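Local structure of malate synthase (Haloferax volcanii, 3OYZ) at residues I66-A75 / I105-I116. The protein catalyses the magnesium-dependent Claisen condensation of acetyl-CoA with glyoxylate and the hydrolysis of the malyl-CoA intermediate to malate and CoA in the glyoxylate cycle. Residues are numbered along the deposited sequence; the frame is centred on the assembly and turned at random.
Sequences IVEVISEQGA and ITDPERGAVEHI
Outside the parallel strands of the TIM barrel, the C-terminal part of helix 59-73 packs through Val67, Ile70 and Ser71 on the loop that carries the chain from helix 92-105 into strand 118-121. Two branches of Val67 serve different partners. Val67 CG2 lies 3.9 Å from Ile105 CG1, the two side chains sliding past each other in opposite directions, while CG1, anti to the backbone N (chi1 172°), lies over one face of the Arg110 guanidinium, 3.6 Å from Arg110 NH2 and offset toward the rim. One turn on, Ile70 CB meets Ala112 CB at 4.0 Å, and Ile70 CD1 reaches Ile116 CD1 at 3.8 Å, the two side chains crossing at about a right angle. Ile105 also touches Phe119 of strand 118-121, which ties this apolar seam to the barrel.

Polar links join the same segments. Ser71 OG donates to Arg110 O at 2.9 Å, in the carbonyl plane with a C=O...donor angle of 152°, and a water donates to both Ser71 O and Gly111 O. The His115 ring lies against the backbone of Gly74 and Ala75, with Ala75 N 3.7 Å above the ring centre and Ala75 CB 3.6 Å from His115 CE1. Replacing this histidine by an alanine would probably open a gap over the Gly74-Ala75 backbone and leave the methyl of Ala75 without its ring partner. With one direct hydrogen bond and one water bridge against five apolar side-chain pairs and 561 Å² buried, cohesion probably owes more to van der Waals packing and burial than to polar bonds.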
loop_
_atom_site.group_PDB
_atom_site.type_symbol
_atom_site.label_atom_id
_atom_site.label_comp_id
_atom_site.label_asym_id
_atom_site.label_seq_id
_atom_site.Cartn_x
_atom_site.Cartn_y
_atom_site.Cartn_z
ATOM N N ILE A 66 33.919 -9.341 17.192
ATOM C CA ILE A 66 33.600 -9.831 15.860
ATOM C C ILE A 66 34.796 -10.388 15.136
ATOM O O ILE A 66 34.746 -11.447 14.507
ATOM C CB ILE A 66 32.962 -8.662 14.937
ATOM C CG1 ILE A 66 31.538 -8.397 15.395
ATOM C CG2 ILE A 66 32.974 -9.125 13.491
ATOM C CD1 ILE A 66 30.892 -6.992 14.877
ATOM N N VAL A 67 35.887 -9.648 15.114
ATOM C CA VAL A 67 37.079 -10.186 14.441
ATOM C C VAL A 67 37.566 -11.515 15.075
ATOM O O VAL A 67 37.844 -12.504 14.387
ATOM C CB VAL A 67 38.279 -9.217 14.434
ATOM C CG1 VAL A 67 39.555 -9.931 13.891
ATOM C CG2 VAL A 67 38.012 -8.001 13.600
ATOM N N GLU A 68 37.608 -11.530 16.397
ATOM C CA GLU A 68 38.094 -12.715 17.159
ATOM C C GLU A 68 37.245 -13.968 16.953
ATOM O O GLU A 68 37.787 -15.016 16.549
ATOM C CB GLU A 68 38.127 -12.310 18.634
ATOM C CG GLU A 68 38.982 -13.165 19.584
ATOM C CD GLU A 68 38.551 -13.011 21.036
ATOM O OE1 GLU A 68 38.300 -11.903 21.561
ATOM O OE2 GLU A 68 38.448 -14.057 21.702
ATOM N N VAL A 69 35.925 -13.869 17.173
ATOM C CA VAL A 69 35.061 -15.024 16.942
ATOM C C VAL A 69 35.009 -15.534 15.518
ATOM O O VAL A 69 35.080 -16.756 15.274
ATOM C CB VAL A 69 33.637 -14.821 17.441
ATOM C CG1 VAL A 69 32.785 -16.027 17.042
ATOM C CG2 VAL A 69 33.645 -14.476 18.946
ATOM N N ILE A 70 34.895 -14.634 14.534
ATOM C CA ILE A 70 34.765 -15.132 13.169
ATOM C C ILE A 70 36.101 -15.712 12.684
ATOM O O ILE A 70 36.162 -16.630 11.844
ATOM C CB ILE A 70 34.318 -13.946 12.172
ATOM C CG1 ILE A 70 32.914 -13.485 12.553
ATOM C CG2 ILE A 70 34.356 -14.443 10.753
ATOM C CD1 ILE A 70 32.278 -12.474 11.573
ATOM N N SER A 71 37.160 -15.064 13.131
ATOM C CA SER A 71 38.519 -15.620 12.979
ATOM C C SER A 71 38.597 -17.134 13.344
ATOM O O SER A 71 38.896 -18.019 12.519
ATOM C CB SER A 71 39.429 -14.836 13.944
ATOM O OG SER A 71 40.709 -14.792 13.352
ATOM N N GLU A 72 38.191 -17.408 14.568
ATOM C CA GLU A 72 38.313 -18.755 15.189
ATOM C C GLU A 72 37.259 -19.761 14.747
ATOM O O GLU A 72 37.572 -20.954 14.564
ATOM C CB GLU A 72 38.336 -18.603 16.705
ATOM C CG GLU A 72 39.535 -17.775 17.163
ATOM C CD GLU A 72 39.466 -17.275 18.603
ATOM O OE1 GLU A 72 38.408 -17.359 19.247
ATOM O OE2 GLU A 72 40.472 -16.750 19.140
ATOM N N GLN A 73 36.040 -19.277 14.478
ATOM C CA GLN A 73 34.898 -20.156 14.180
ATOM C C GLN A 73 34.170 -20.016 12.863
ATOM O O GLN A 73 33.305 -20.839 12.535
ATOM C CB GLN A 73 33.826 -19.983 15.249
ATOM C CG GLN A 73 34.396 -20.288 16.599
ATOM C CD GLN A 73 33.373 -20.401 17.685
ATOM O OE1 GLN A 73 33.439 -19.613 18.589
ATOM N NE2 GLN A 73 32.437 -21.351 17.614
ATOM N N GLY A 74 34.471 -18.956 12.117
ATOM C CA GLY A 74 33.634 -18.665 10.974
ATOM C C GLY A 74 33.846 -19.689 9.899
ATOM O O GLY A 74 32.941 -19.931 9.111
ATOM N N ALA A 75 35.004 -20.346 9.871
ATOM C CA ALA A 75 35.247 -21.321 8.808
ATOM C C ALA A 75 34.191 -22.399 8.628
ATOM O O ALA A 75 33.907 -22.781 7.481
ATOM C CB ALA A 75 36.639 -21.943 8.898
ATOM N N ILE A 105 37.538 -4.775 10.718
ATOM C CA ILE A 105 37.038 -6.136 10.580
ATOM C C ILE A 105 37.570 -6.830 9.338
ATOM O O ILE A 105 37.833 -8.043 9.414
ATOM C CB ILE A 105 35.516 -6.208 10.732
ATOM C CG1 ILE A 105 35.175 -5.768 12.156
ATOM C CG2 ILE A 105 34.978 -7.565 10.383
ATOM C CD1 ILE A 105 33.698 -5.362 12.364
ATOM N N THR A 106 37.785 -6.127 8.219
ATOM C CA THR A 106 38.166 -6.871 7.010
ATOM C C THR A 106 39.673 -6.913 6.787
ATOM O O THR A 106 40.145 -7.356 5.746
ATOM C CB THR A 106 37.558 -6.197 5.725
ATOM O OG1 THR A 106 37.815 -4.796 5.866
ATOM C CG2 THR A 106 36.027 -6.343 5.734
ATOM N N ASP A 107 40.459 -6.387 7.705
ATOM C CA ASP A 107 41.927 -6.502 7.547
ATOM C C ASP A 107 42.244 -7.994 7.362
ATOM O O ASP A 107 41.935 -8.759 8.256
ATOM C CB ASP A 107 42.571 -5.980 8.833
ATOM C CG ASP A 107 44.099 -6.023 8.820
ATOM O OD1 ASP A 107 44.728 -6.633 7.917
ATOM O OD2 ASP A 107 44.635 -5.392 9.755
ATOM N N PRO A 108 42.799 -8.430 6.222
ATOM C CA PRO A 108 42.969 -9.833 5.857
ATOM C C PRO A 108 44.032 -10.550 6.749
ATOM O O PRO A 108 43.965 -11.761 6.943
ATOM C CB PRO A 108 43.521 -9.750 4.426
ATOM C CG PRO A 108 43.107 -8.407 3.951
ATOM C CD PRO A 108 43.364 -7.560 5.177
ATOM N N GLU A 109 44.945 -9.765 7.315
ATOM C CA GLU A 109 45.890 -10.246 8.318
ATOM C C GLU A 109 45.158 -10.798 9.540
ATOM O O GLU A 109 45.711 -11.651 10.236
ATOM C CB GLU A 109 46.881 -9.137 8.726
ATOM C CG GLU A 109 47.994 -9.044 7.685
ATOM C CD GLU A 109 49.107 -8.132 8.127
ATOM O OE1 GLU A 109 50.118 -8.674 8.636
ATOM O OE2 GLU A 109 48.956 -6.893 8.008
ATOM N N ARG A 110 43.926 -10.362 9.808
ATOM C CA ARG A 110 43.253 -10.825 11.035
ATOM C C ARG A 110 42.424 -12.094 10.928
ATOM O O ARG A 110 41.921 -12.588 11.932
ATOM C CB ARG A 110 42.558 -9.690 11.787
ATOM C CG ARG A 110 43.649 -8.682 12.106
ATOM C CD ARG A 110 43.193 -7.301 12.537
ATOM N NE ARG A 110 42.399 -7.247 13.765
ATOM C CZ ARG A 110 42.568 -8.013 14.841
ATOM N NH1 ARG A 110 43.527 -8.939 14.899
ATOM N NH2 ARG A 110 41.761 -7.826 15.882
ATOM N N GLY A 111 42.307 -12.622 9.717
ATOM C CA GLY A 111 41.619 -13.864 9.464
ATOM C C GLY A 111 40.102 -13.909 9.582
ATOM O O GLY A 111 39.519 -14.993 9.470
ATOM N N ALA A 112 39.446 -12.774 9.825
ATOM C CA ALA A 112 37.983 -12.765 9.746
ATOM C C ALA A 112 37.346 -12.631 8.339
ATOM O O ALA A 112 36.336 -13.302 8.072
ATOM C CB ALA A 112 37.417 -11.810 10.756
ATOM N N VAL A 113 37.960 -11.888 7.408
ATOM C CA VAL A 113 37.286 -11.434 6.174
ATOM C C VAL A 113 36.999 -12.543 5.189
ATOM O O VAL A 113 35.962 -12.550 4.475
ATOM C CB VAL A 113 38.042 -10.276 5.454
ATOM C CG1 VAL A 113 39.402 -10.728 4.881
ATOM C CG2 VAL A 113 37.137 -9.693 4.336
ATOM N N GLU A 114 37.893 -13.550 5.195
ATOM C CA GLU A 114 37.651 -14.734 4.411
ATOM C C GLU A 114 36.350 -15.454 4.762
ATOM O O GLU A 114 35.870 -16.203 3.919
ATOM C CB GLU A 114 38.868 -15.709 4.447
ATOM C CG GLU A 114 39.643 -15.658 5.748
ATOM C CD GLU A 114 40.582 -14.454 5.867
ATOM O OE1 GLU A 114 41.520 -14.235 5.067
ATOM O OE2 GLU A 114 40.413 -13.682 6.817
ATOM N N HIS A 115 35.772 -15.246 5.948
ATOM C CA HIS A 115 34.506 -15.900 6.297
ATOM C C HIS A 115 33.282 -14.933 6.379
ATOM O O HIS A 115 32.218 -15.294 6.913
ATOM C CB HIS A 115 34.635 -16.670 7.636
ATOM C CG HIS A 115 35.914 -17.453 7.733
ATOM N ND1 HIS A 115 36.246 -18.450 6.846
ATOM C CD2 HIS A 115 36.985 -17.312 8.554
ATOM C CE1 HIS A 115 37.466 -18.889 7.100
ATOM N NE2 HIS A 115 37.929 -18.224 8.143
ATOM N N ILE A 116 33.462 -13.703 5.899
ATOM C CA ILE A 116 32.406 -12.650 5.919
ATOM C C ILE A 116 31.859 -12.467 4.499
ATOM O O ILE A 116 32.600 -12.277 3.568
ATOM C CB ILE A 116 32.933 -11.328 6.469
ATOM C CG1 ILE A 116 33.138 -11.580 7.964
ATOM C CG2 ILE A 116 31.907 -10.165 6.356
ATOM C CD1 ILE A 116 33.652 -10.418 8.751
HETATM O O HOH W 1 40.482 -17.389 10.393
#